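Local coordinates for putative acetoin utilization protein, acetoin dehydrogenase (Thermus thermophilus, PDB 5AWE) that is of unknown function, but pairs two CBS domains with an ACT domain and so probably senses a small-molecule ligand in a regulatory role, at residues L35-G40 with G45-K50; V88-P93 with R116-I121; G139-T144 with G192-L197. All coordinates share one frame; numbering follows the deposited sequence.

Contact 1 of 3, residues L35-G40 with G45-K50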
ATOM      1  N   LEU A  35      10.389   5.370 -20.218  1.00 31.80           N
ATOM      2  CA  LEU A  35      11.025   6.626 -19.868  1.00 30.45           C
ATOM      3  C   LEU A  35      12.539   6.497 -19.978  1.00 28.26           C
ATOM      4  O   LEU A  35      13.187   5.911 -19.108  1.00 28.61           O
ATOM      5  CB  LEU A  35      10.636   7.005 -18.438  1.00 35.05           C
ATOM      6  CG  LEU A  35      10.089   8.402 -18.134  1.00 41.71           C
ATOM      7  CD1 LEU A  35       9.344   8.968 -19.333  1.00 45.89           C
ATOM      8  CD2 LEU A  35       9.166   8.306 -16.926  1.00 42.61           C
ATOM      9  N   PRO A  36      13.124   7.021 -21.063  1.00 26.29           N
ATOM     10  CA  PRO A  36      14.580   6.912 -21.185  1.00 26.13           C
ATOM     11  C   PRO A  36      15.185   7.739 -20.059  1.00 25.73           C
ATOM     12  O   PRO A  36      14.567   8.701 -19.614  1.00 24.89           O
ATOM     13  CB  PRO A  36      14.875   7.494 -22.569  1.00 25.39           C
ATOM     14  CG  PRO A  36      13.698   8.371 -22.873  1.00 26.24           C
ATOM     15  CD  PRO A  36      12.516   7.750 -22.188  1.00 25.74           C
ATOM     16  N   VAL A  37      16.365   7.354 -19.582  1.00 25.11           N
ATOM     17  CA  VAL A  37      16.990   8.049 -18.465  1.00 25.70           C
ATOM     18  C   VAL A  37      18.276   8.766 -18.882  1.00 26.67           C
ATOM     19  O   VAL A  37      19.259   8.124 -19.252  1.00 25.99           O
ATOM     20  CB  VAL A  37      17.314   7.071 -17.318  1.00 24.62           C
ATOM     21  CG1 VAL A  37      17.871   7.840 -16.116  1.00 27.98           C
ATOM     22  CG2 VAL A  37      16.056   6.309 -16.913  1.00 25.33           C
HETATM   23  N   MSE A  38      18.256  10.095 -18.809  1.00 28.45           N
HETATM   24  CA  MSE A  38      19.407  10.931 -19.179  1.00 30.48           C
HETATM   25  C   MSE A  38      20.284  11.323 -17.988  1.00 30.57           C
HETATM   26  O   MSE A  38      19.790  11.641 -16.908  1.00 29.49           O
HETATM   27  CB  MSE A  38      18.939  12.219 -19.877  1.00 34.17           C
HETATM   28  CG  MSE A  38      18.113  11.995 -21.136  1.00 42.33           C
HETATM   29 SE   MSE A  38      19.001  11.037 -22.348  1.00 68.74          SE
HETATM   30  CE  MSE A  38      20.229  12.253 -22.941  1.00 28.41           C
ATOM     31  N   GLU A  39      21.592  11.309 -18.203  1.00 31.40           N
ATOM     32  CA  GLU A  39      22.538  11.844 -17.236  1.00 33.49           C
ATOM     33  C   GLU A  39      23.789  12.331 -17.970  1.00 34.33           C
ATOM     34  O   GLU A  39      24.278  11.670 -18.889  1.00 33.80           O
ATOM     35  CB  GLU A  39      22.920  10.768 -16.221  1.00 35.18           C
ATOM     36  CG  GLU A  39      23.790  11.275 -15.078  1.00 41.48           C
ATOM     37  CD  GLU A  39      24.094  10.195 -14.056  1.00 46.55           C
ATOM     38  OE1 GLU A  39      24.477   9.078 -14.471  1.00 48.68           O
ATOM     39  OE2 GLU A  39      23.948  10.462 -12.841  1.00 44.45           O
ATOM     40  N   GLY A  40      24.307  13.484 -17.563  1.00 33.94           N
ATOM     41  CA  GLY A  40      25.475  14.022 -18.233  1.00 34.60           C
ATOM     42  C   GLY A  40      25.199  14.225 -19.711  1.00 35.02           C
ATOM     43  O   GLY A  40      26.118  14.264 -20.528  1.00 33.73           O
ATOM     44  N   GLY A  45      20.139   4.681 -19.184  1.00 25.84           N
ATOM     45  CA  GLY A  45      19.212   3.657 -18.741  1.00 24.31           C
ATOM     46  C   GLY A  45      17.812   3.853 -19.269  1.00 23.49           C
ATOM     47  O   GLY A  45      17.509   4.864 -19.898  1.00 22.88           O
ATOM     48  N   LEU A  46      16.950   2.877 -19.010  1.00 24.68           N
ATOM     49  CA  LEU A  46      15.580   2.916 -19.497  1.00 24.67           C
ATOM     50  C   LEU A  46      14.635   2.274 -18.492  1.00 25.71           C
ATOM     51  O   LEU A  46      14.958   1.245 -17.888  1.00 24.58           O
ATOM     52  CB  LEU A  46      15.481   2.195 -20.845  1.00 28.39           C
ATOM     53  CG  LEU A  46      14.184   2.334 -21.650  1.00 29.67           C
ATOM     54  CD1 LEU A  46      13.208   1.262 -21.242  1.00 32.82           C
ATOM     55  CD2 LEU A  46      13.592   3.717 -21.439  1.00 27.11           C
ATOM     56  N   VAL A  47      13.471   2.895 -18.314  1.00 26.07           N
ATOM     57  CA  VAL A  47      12.468   2.399 -17.382  1.00 26.98           C
ATOM     58  C   VAL A  47      11.088   2.367 -18.026  1.00 27.02           C
ATOM     59  O   VAL A  47      10.701   3.306 -18.729  1.00 27.37           O
ATOM     60  CB  VAL A  47      12.402   3.283 -16.101  1.00 27.36           C
ATOM     61  CG1 VAL A  47      13.669   3.127 -15.283  1.00 27.29           C
ATOM     62  CG2 VAL A  47      12.223   4.728 -16.486  1.00 25.88           C
ATOM     63  N   THR A  48      10.352   1.288 -17.784  1.00 26.90           N
ATOM     64  CA  THR A  48       8.946   1.221 -18.164  1.00 28.40           C
ATOM     65  C   THR A  48       8.025   1.450 -16.963  1.00 30.21           C
ATOM     66  O   THR A  48       8.460   1.424 -15.808  1.00 29.59           O
ATOM     67  CB  THR A  48       8.586  -0.140 -18.756  1.00 27.90           C
ATOM     68  OG1 THR A  48       8.666  -1.134 -17.728  1.00 22.92           O
ATOM     69  CG2 THR A  48       9.535  -0.499 -19.894  1.00 27.27           C
ATOM     70  N   ASP A  49       6.746   1.666 -17.249  1.00 31.42           N
ATOM     71  CA  ASP A  49       5.732   1.789 -16.214  1.00 32.59           C
ATOM     72  C   ASP A  49       5.704   0.508 -15.383  1.00 34.27           C
ATOM     73  O   ASP A  49       5.572   0.560 -14.157  1.00 35.30           O
ATOM     74  CB  ASP A  49       4.361   2.032 -16.854  1.00 36.06           C
ATOM     75  CG  ASP A  49       3.328   2.548 -15.860  1.00 39.81           C
ATOM     76  OD1 ASP A  49       3.432   3.717 -15.438  1.00 42.88           O
ATOM     77  OD2 ASP A  49       2.405   1.787 -15.504  1.00 44.56           O
ATOM     78  N   LYS A  50       5.840  -0.638 -16.045  1.00 33.64           N
ATOM     79  CA  LYS A  50       5.931  -1.910 -15.333  1.00 34.82           C
ATOM     80  C   LYS A  50       7.101  -1.938 -14.349  1.00 34.87           C
ATOM     81  O   LYS A  50       6.904  -2.163 -13.155  1.00 35.02           O
ATOM     82  CB  LYS A  50       6.081  -3.066 -16.319  1.00 39.01           C
ATOM     83  CG  LYS A  50       4.787  -3.772 -16.673  1.00 43.50           C
ATOM     84  CD  LYS A  50       5.052  -5.220 -17.081  1.00 49.97           C
ATOM     85  CE  LYS A  50       5.587  -6.034 -15.905  1.00 52.22           C
ATOM     86  NZ  LYS A  50       6.022  -7.402 -16.310  1.00 56.36           N
TER
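An antiparallel beta hairpin of the first CBS domain brings Leu35, Pro36 and Val37 against Gly45, Leu46 and Val47; its strands, 34-39 and 42-48, form the hairpin that leads into helix 49-53. The N-to-C directions of the short segments differ by 148°, and their axes come within 4.5 Å. Leu35 and Val47 form a hydrogen-bonded pair: Leu35 N donates a hydrogen bond to Val47 O (2.6 Å), and Val47 N returns one of 3.1 Å to Leu35 O. Pro36 has no N-H to give, and it suits the neighbouring non-hydrogen-bonded position, opposite Leu46, where none is needed across the hairpin. Leu46 has CG anti to its own backbone N (chi1 -169°), and its CD2 folds back over the other strand, 3.4 Å from Pro36 CA. Val37 N then reaches Gly45 O at 2.8 Å. The hairpin thus has two different faces. Pro36 and Leu46 lie on one, where Pro36 also rests on Leu43. Leu35, Val37 and Val47 lie on the other, the beta-branched valines being well suited to an extended strand; there Leu35 packs on Leu27 of helix 20-30 and Val47 on Met81. Just beyond the pairing, Thr48 is the N-cap of the helix, its OG1 bonded to Asp51 N. On the valine face the apolar seam closes with Val37 CG2 lying 4.2 Å from Val47 CG2.

Contact 2 of 3, residues V88-P93 with R116-I121; sequences VEADAP and RLVGII
With CG1 beside the backbone N and anti to the carbonyl carbon (chi1 -62°), Val118 has CG2 between N and the carbonyl carbon, and this methyl meets Ala90 CB at 4.0 Å; Ile121 sends CG1 anti to its backbone N (chi1 -176°), which leaves CG2 to meet Val88 CG2, 4.2 Å away. These two methyl-to-methyl touches make up the direct contact, which buries just 92 Å². The backbones stay apart, 7.5 Å from Ala90 CA to Val118 CA and 8.9 Å from Val88 CA to Ile121 CA, because strand 108-113 runs between strands 88-89 and 116-122 in the sheet. Val88 and Ala90 bond through their backbones to Met112 of that middle strand, and Val118 bonds to Val111, so the side chains meet across an intervening strand. Val111 touches both Val118 and Ile121. The small methyl of Ala90 suits a place where the chain leaves the strand: a type I turn runs from Glu89 to Ala92, closed by Ala92 N to Glu89 O at 3.0 Å. Branched Val88 and Ile121 present more apolar surface than Ala90 and reach helix 94-103, touching Leu100 and Leu94 respectively. Val118 and Gly119 sit together opposite Val111, a classic bulge. The extra residue changes the phase of the strand, which lets Val118 and Ile121, three positions apart, both direct their side chains, at CB, toward segment 88-93. Apolar packing between a mixed sheet and the helix that follows its edge strand is characteristic of the alpha/beta core of a CBS domain, here the second.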
ATOM      1  N   VAL A  88      17.737   2.317 -31.592  1.00 33.99           N
ATOM      2  CA  VAL A  88      17.889   2.354 -33.043  1.00 33.62           C
ATOM      3  C   VAL A  88      18.256   3.755 -33.501  1.00 33.74           C
ATOM      4  O   VAL A  88      17.883   4.747 -32.866  1.00 33.82           O
ATOM      5  CB  VAL A  88      16.588   1.965 -33.781  1.00 33.66           C
ATOM      6  CG1 VAL A  88      16.651   0.525 -34.227  1.00 31.81           C
ATOM      7  CG2 VAL A  88      15.393   2.199 -32.883  1.00 23.84           C
ATOM      8  N   GLU A  89      18.975   3.831 -34.616  1.00 34.18           N
ATOM      9  CA  GLU A  89      19.328   5.116 -35.206  1.00 36.00           C
ATOM     10  C   GLU A  89      18.120   5.681 -35.941  1.00 35.40           C
ATOM     11  O   GLU A  89      17.358   4.941 -36.556  1.00 35.20           O
ATOM     12  CB  GLU A  89      20.493   4.948 -36.182  1.00 39.43           C
ATOM     13  CG  GLU A  89      21.443   3.811 -35.823  1.00 48.34           C
ATOM     14  CD  GLU A  89      20.921   2.450 -36.271  1.00 56.04           C
ATOM     15  OE1 GLU A  89      21.034   2.139 -37.477  1.00 62.51           O
ATOM     16  OE2 GLU A  89      20.400   1.692 -35.423  1.00 52.75           O
ATOM     17  N   ALA A  90      17.943   6.993 -35.866  1.00 36.13           N
ATOM     18  CA  ALA A  90      16.829   7.648 -36.541  1.00 36.86           C
ATOM     19  C   ALA A  90      16.785   7.271 -38.028  1.00 36.56           C
ATOM     20  O   ALA A  90      15.711   7.055 -38.592  1.00 37.43           O
ATOM     21  CB  ALA A  90      16.953   9.163 -36.384  1.00 35.66           C
ATOM     22  N   ASP A  91      17.958   7.182 -38.648  1.00 35.12           N
ATOM     23  CA  ASP A  91      18.056   6.979 -40.089  1.00 35.11           C
ATOM     24  C   ASP A  91      18.029   5.514 -40.468  1.00 33.13           C
ATOM     25  O   ASP A  91      18.280   5.167 -41.613  1.00 34.54           O
ATOM     26  CB  ASP A  91      19.344   7.604 -40.633  1.00 39.75           C
ATOM     27  CG  ASP A  91      20.588   6.871 -40.166  1.00 43.83           C
ATOM     28  OD1 ASP A  91      20.620   5.626 -40.260  1.00 49.71           O
ATOM     29  OD2 ASP A  91      21.539   7.538 -39.706  1.00 47.87           O
ATOM     30  N   ALA A  92      17.738   4.649 -39.508  1.00 31.97           N
ATOM     31  CA  ALA A  92      17.692   3.218 -39.778  1.00 29.30           C
ATOM     32  C   ALA A  92      16.392   2.834 -40.470  1.00 28.68           C
ATOM     33  O   ALA A  92      15.392   3.561 -40.398  1.00 28.51           O
ATOM     34  CB  ALA A  92      17.830   2.444 -38.484  1.00 23.35           C
ATOM     35  N   PRO A  93      16.393   1.696 -41.183  1.00 27.72           N
ATOM     36  CA  PRO A  93      15.140   1.313 -41.840  1.00 25.66           C
ATOM     37  C   PRO A  93      14.117   0.945 -40.768  1.00 24.02           C
ATOM     38  O   PRO A  93      14.469   0.388 -39.727  1.00 24.13           O
ATOM     39  CB  PRO A  93      15.527   0.118 -42.715  1.00 26.19           C
ATOM     40  CG  PRO A  93      16.809  -0.387 -42.141  1.00 28.08           C
ATOM     41  CD  PRO A  93      17.504   0.788 -41.517  1.00 25.12           C
ATOM     42  N   ARG A 116      23.192  11.260 -29.414  1.00 49.44           N
ATOM     43  CA  ARG A 116      22.052  12.112 -29.077  1.00 47.78           C
ATOM     44  C   ARG A 116      20.693  11.399 -29.143  1.00 47.25           C
ATOM     45  O   ARG A 116      20.520  10.447 -29.906  1.00 47.49           O
ATOM     46  CB  ARG A 116      22.024  13.328 -29.999  1.00 45.82           C
ATOM     47  CG  ARG A 116      21.030  14.381 -29.570  1.00 51.68           C
ATOM     48  CD  ARG A 116      20.667  15.274 -30.736  1.00 61.56           C
ATOM     49  NE  ARG A 116      20.932  16.685 -30.462  1.00 63.64           N
ATOM     50  CZ  ARG A 116      20.172  17.453 -29.689  1.00 63.37           C
ATOM     51  NH1 ARG A 116      19.101  16.939 -29.103  1.00 64.82           N
ATOM     52  NH2 ARG A 116      20.471  18.736 -29.524  1.00 61.95           N
ATOM     53  N   LEU A 117      19.733  11.874 -28.349  1.00 45.41           N
ATOM     54  CA  LEU A 117      18.386  11.302 -28.319  1.00 42.90           C
ATOM     55  C   LEU A 117      17.415  12.209 -29.069  1.00 41.83           C
ATOM     56  O   LEU A 117      17.290  13.393 -28.742  1.00 41.67           O
ATOM     57  CB  LEU A 117      17.916  11.130 -26.866  1.00 42.64           C
ATOM     58  CG  LEU A 117      16.478  10.660 -26.593  1.00 44.12           C
ATOM     59  CD1 LEU A 117      16.294   9.234 -27.086  1.00 44.78           C
ATOM     60  CD2 LEU A 117      16.178  10.731 -25.101  1.00 41.93           C
ATOM     61  N   VAL A 118      16.725  11.654 -30.066  1.00 39.27           N
ATOM     62  CA  VAL A 118      15.842  12.447 -30.916  1.00 38.22           C
ATOM     63  C   VAL A 118      14.368  12.054 -30.834  1.00 38.01           C
ATOM     64  O   VAL A 118      13.489  12.826 -31.222  1.00 38.63           O
ATOM     65  CB  VAL A 118      16.274  12.371 -32.391  1.00 39.19           C
ATOM     66  CG1 VAL A 118      17.670  12.960 -32.553  1.00 38.48           C
ATOM     67  CG2 VAL A 118      16.243  10.926 -32.867  1.00 33.69           C
ATOM     68  N   GLY A 119      14.091  10.857 -30.332  1.00 37.18           N
ATOM     69  CA  GLY A 119      12.708  10.454 -30.164  1.00 35.60           C
ATOM     70  C   GLY A 119      12.519   9.039 -29.650  1.00 34.94           C
ATOM     71  O   GLY A 119      13.444   8.407 -29.131  1.00 34.05           O
ATOM     72  N   ILE A 120      11.302   8.535 -29.798  1.00 33.58           N
ATOM     73  CA  ILE A 120      10.995   7.201 -29.328  1.00 31.46           C
ATOM     74  C   ILE A 120      10.019   6.516 -30.289  1.00 30.20           C
ATOM     75  O   ILE A 120       9.058   7.131 -30.750  1.00 31.08           O
ATOM     76  CB  ILE A 120      10.415   7.283 -27.900  1.00 32.92           C
ATOM     77  CG1 ILE A 120      10.474   5.915 -27.231  1.00 34.09           C
ATOM     78  CG2 ILE A 120       8.994   7.818 -27.938  1.00 34.55           C
ATOM     79  CD1 ILE A 120      10.774   6.013 -25.764  1.00 36.33           C
ATOM     80  N   ILE A 121      10.280   5.254 -30.610  1.00 28.68           N
ATOM     81  CA  ILE A 121       9.403   4.509 -31.512  1.00 27.39           C
ATOM     82  C   ILE A 121       8.872   3.244 -30.837  1.00 28.54           C
ATOM     83  O   ILE A 121       9.627   2.482 -30.215  1.00 29.04           O
ATOM     84  CB  ILE A 121      10.138   4.135 -32.832  1.00 22.28           C
ATOM     85  CG1 ILE A 121       9.166   3.441 -33.797  1.00 25.75           C
ATOM     86  CG2 ILE A 121      11.329   3.236 -32.533  1.00 22.17           C
ATOM     87  CD1 ILE A 121       9.705   3.277 -35.225  1.00 14.18           C
TER

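Contact 3 of 3, residues G139-T144 with G192-L197; sequences GGLRIT and GVPKRL
Ile143 and Leu141 of strand 141-148 pack against helix 193-199 in the ACT domain, where helices cover one face of an antiparallel sheet. Ile143 uses both its branches: CD1 lies 3.7 Å from Val193 CG1, while CG2, anti to the backbone N, meets Leu197 CD1 tip to tip at 3.9 Å. Val193 and Leu197, one helical turn apart, thus present a single apolar stripe, tied together by the bond from Leu197 N to Val193 O at 2.8 Å. The beta-branched Ile143 suits both its extended backbone and this two-sided role. Next to Val193, the ring of Pro194 is met by Leu141, whose side chain crosses it at about a right angle, with CD1 4.0 Å from Pro194 CG. Proline fits the first turn, where its missing N-H costs no helical bond. Strand and helix segments run 25° apart in direction, with axes 10.8 Å from each other, bridged by side chains alone. In the next shell, Leu141 and Ile143 bond through their backbones to Val185 and Met183, and Leu197 rests on Val204. Arg196 salt-bridges Asp189, one face of its guanidinium against the Gly192-Val193 peptide link, with Gly192 C 3.6 Å above the plane, over its centre.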
ATOM      1  N   GLY A 139      -8.144  -0.812 -49.386  1.00 28.91           N
ATOM      2  CA  GLY A 139      -9.161  -1.605 -50.047  1.00 29.21           C
ATOM      3  C   GLY A 139      -8.566  -2.409 -51.195  1.00 30.64           C
ATOM      4  O   GLY A 139      -7.464  -2.955 -51.087  1.00 31.23           O
ATOM      5  N   GLY A 140      -9.287  -2.486 -52.304  1.00 28.95           N
ATOM      6  CA  GLY A 140      -8.830  -3.312 -53.401  1.00 27.12           C
ATOM      7  C   GLY A 140      -9.035  -4.775 -53.070  1.00 25.74           C
ATOM      8  O   GLY A 140     -10.007  -5.127 -52.403  1.00 26.15           O
ATOM      9  N   LEU A 141      -8.124  -5.625 -53.536  1.00 24.32           N
ATOM     10  CA  LEU A 141      -8.231  -7.059 -53.309  1.00 23.67           C
ATOM     11  C   LEU A 141      -6.983  -7.636 -52.679  1.00 22.87           C
ATOM     12  O   LEU A 141      -5.863  -7.310 -53.072  1.00 23.35           O
ATOM     13  CB  LEU A 141      -8.510  -7.803 -54.621  1.00 20.23           C
ATOM     14  CG  LEU A 141      -9.882  -7.613 -55.272  1.00 20.54           C
ATOM     15  CD1 LEU A 141     -10.068  -8.649 -56.393  1.00 17.17           C
ATOM     16  CD2 LEU A 141     -10.962  -7.773 -54.223  1.00 13.41           C
ATOM     17  N   ARG A 142      -7.192  -8.508 -51.704  1.00 22.41           N
ATOM     18  CA  ARG A 142      -6.117  -9.295 -51.131  1.00 22.86           C
ATOM     19  C   ARG A 142      -6.100 -10.664 -51.814  1.00 23.21           C
ATOM     20  O   ARG A 142      -7.031 -11.459 -51.672  1.00 23.79           O
ATOM     21  CB  ARG A 142      -6.344  -9.439 -49.628  1.00 20.23           C
ATOM     22  CG  ARG A 142      -5.318 -10.281 -48.900  1.00 24.13           C
ATOM     23  CD  ARG A 142      -5.775 -10.520 -47.468  1.00 25.22           C
ATOM     24  NE  ARG A 142      -4.744 -11.111 -46.627  1.00 17.26           N
ATOM     25  CZ  ARG A 142      -4.632 -12.412 -46.389  1.00 21.82           C
ATOM     26  NH1 ARG A 142      -5.487 -13.260 -46.942  1.00 19.18           N
ATOM     27  NH2 ARG A 142      -3.686 -12.862 -45.567  1.00 21.92           N
ATOM     28  N   ILE A 143      -5.042 -10.931 -52.568  1.00 23.71           N
ATOM     29  CA  ILE A 143      -4.976 -12.136 -53.384  1.00 23.14           C
ATOM     30  C   ILE A 143      -3.828 -13.018 -52.922  1.00 24.74           C
ATOM     31  O   ILE A 143      -2.664 -12.618 -52.987  1.00 25.00           O
ATOM     32  CB  ILE A 143      -4.769 -11.779 -54.886  1.00 22.69           C
ATOM     33  CG1 ILE A 143      -5.914 -10.879 -55.368  1.00 14.61           C
ATOM     34  CG2 ILE A 143      -4.702 -13.054 -55.740  1.00 16.33           C
ATOM     35  CD1 ILE A 143      -5.743 -10.373 -56.790  1.00 20.36           C
ATOM     36  N   THR A 144      -4.153 -14.213 -52.446  1.00 25.40           N
ATOM     37  CA  THR A 144      -3.137 -15.237 -52.250  1.00 25.64           C
ATOM     38  C   THR A 144      -3.003 -16.008 -53.548  1.00 27.01           C
ATOM     39  O   THR A 144      -3.985 -16.540 -54.063  1.00 28.48           O
ATOM     40  CB  THR A 144      -3.517 -16.227 -51.143  1.00 23.62           C
ATOM     41  OG1 THR A 144      -3.737 -15.517 -49.921  1.00 25.66           O
ATOM     42  CG2 THR A 144      -2.397 -17.233 -50.932  1.00 19.77           C
ATOM     43  N   GLY A 192     -11.052  -7.597 -62.135  1.00 33.26           N
ATOM     44  CA  GLY A 192     -10.666  -8.449 -63.242  1.00 33.60           C
ATOM     45  C   GLY A 192      -9.405  -9.249 -62.991  1.00 33.15           C
ATOM     46  O   GLY A 192      -9.109 -10.182 -63.738  1.00 34.75           O
ATOM     47  N   VAL A 193      -8.666  -8.907 -61.940  1.00 33.18           N
ATOM     48  CA  VAL A 193      -7.345  -9.498 -61.721  1.00 31.72           C
ATOM     49  C   VAL A 193      -7.354 -11.004 -61.526  1.00 31.74           C
ATOM     50  O   VAL A 193      -6.584 -11.705 -62.173  1.00 31.57           O
ATOM     51  CB  VAL A 193      -6.625  -8.893 -60.503  1.00 28.72           C
ATOM     52  CG1 VAL A 193      -5.284  -9.569 -60.336  1.00 30.16           C
ATOM     53  CG2 VAL A 193      -6.446  -7.398 -60.677  1.00 26.54           C
ATOM     54  N   PRO A 194      -8.216 -11.521 -60.626  1.00 32.65           N
ATOM     55  CA  PRO A 194      -8.282 -12.971 -60.377  1.00 34.07           C
ATOM     56  C   PRO A 194      -8.501 -13.767 -61.663  1.00 36.81           C
ATOM     57  O   PRO A 194      -7.840 -14.784 -61.906  1.00 36.97           O
ATOM     58  CB  PRO A 194      -9.457 -13.127 -59.406  1.00 26.55           C
ATOM     59  CG  PRO A 194      -9.619 -11.791 -58.786  1.00 27.34           C
ATOM     60  CD  PRO A 194      -9.233 -10.794 -59.845  1.00 30.22           C
ATOM     61  N   LYS A 195      -9.431 -13.292 -62.488  1.00 38.67           N
ATOM     62  CA  LYS A 195      -9.650 -13.878 -63.805  1.00 41.13           C
ATOM     63  C   LYS A 195      -8.311 -13.941 -64.540  1.00 40.82           C
ATOM     64  O   LYS A 195      -7.760 -15.025 -64.773  1.00 40.38           O
ATOM     65  CB  LYS A 195     -10.635 -13.019 -64.613  1.00 47.95           C
ATOM     66  CG  LYS A 195     -11.907 -12.626 -63.862  1.00 54.05           C
ATOM     67  CD  LYS A 195     -12.986 -13.701 -63.972  1.00 62.56           C
ATOM     68  CE  LYS A 195     -13.628 -13.713 -65.354  1.00 65.36           C
ATOM     69  NZ  LYS A 195     -14.796 -14.639 -65.423  1.00 66.53           N
ATOM     70  N   ARG A 196      -7.790 -12.762 -64.875  1.00 39.85           N
ATOM     71  CA  ARG A 196      -6.572 -12.642 -65.665  1.00 40.49           C
ATOM     72  C   ARG A 196      -5.444 -13.531 -65.153  1.00 41.65           C
ATOM     73  O   ARG A 196      -4.735 -14.154 -65.942  1.00 42.16           O
ATOM     74  CB  ARG A 196      -6.107 -11.186 -65.684  1.00 38.45           C
ATOM     75  CG  ARG A 196      -7.085 -10.238 -66.349  1.00 34.60           C
ATOM     76  CD  ARG A 196      -6.428  -8.908 -66.641  1.00 35.99           C
ATOM     77  NE  ARG A 196      -6.286  -8.095 -65.438  1.00 30.94           N
ATOM     78  CZ  ARG A 196      -7.170  -7.180 -65.060  1.00 33.05           C
ATOM     79  NH1 ARG A 196      -8.253  -6.969 -65.794  1.00 31.62           N
ATOM     80  NH2 ARG A 196      -6.982  -6.487 -63.947  1.00 30.38           N
ATOM     81  N   LEU A 197      -5.284 -13.592 -63.833  1.00 42.02           N
ATOM     82  CA  LEU A 197      -4.208 -14.374 -63.239  1.00 42.41           C
ATOM     83  C   LEU A 197      -4.268 -15.844 -63.648  1.00 44.26           C
ATOM     84  O   LEU A 197      -3.287 -16.405 -64.134  1.00 43.94           O
ATOM     85  CB  LEU A 197      -4.252 -14.269 -61.713  1.00 38.72           C
ATOM     86  CG  LEU A 197      -3.654 -13.002 -61.088  1.00 38.68           C
ATOM     87  CD1 LEU A 197      -3.986 -12.938 -59.606  1.00 25.62           C
ATOM     88  CD2 LEU A 197      -2.144 -12.998 -61.298  1.00 35.31           C
TER

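The three contacts follow one another along the chain, each in a different domain. Contacts 1 and 2, in the first and second CBS domains, have centres 16 Å apart and touch: Leu117 CD2, from strand 116-122 of contact 2, packs 4.0 Å from Met38 SE and 4.1 Å from Pro36 CG, on the hairpin of contact 1. This joins the two CBS domains through apolar side chains. Contact 3, in the ACT domain, stands apart, its centre about 48 Å from that of contact 1 and 38 Å from that of contact 2. Across the subunit interface, its Arg142 salt-bridges Glu95 of the second subunit and packs on that subunit's Pro93, part of contact 2 there.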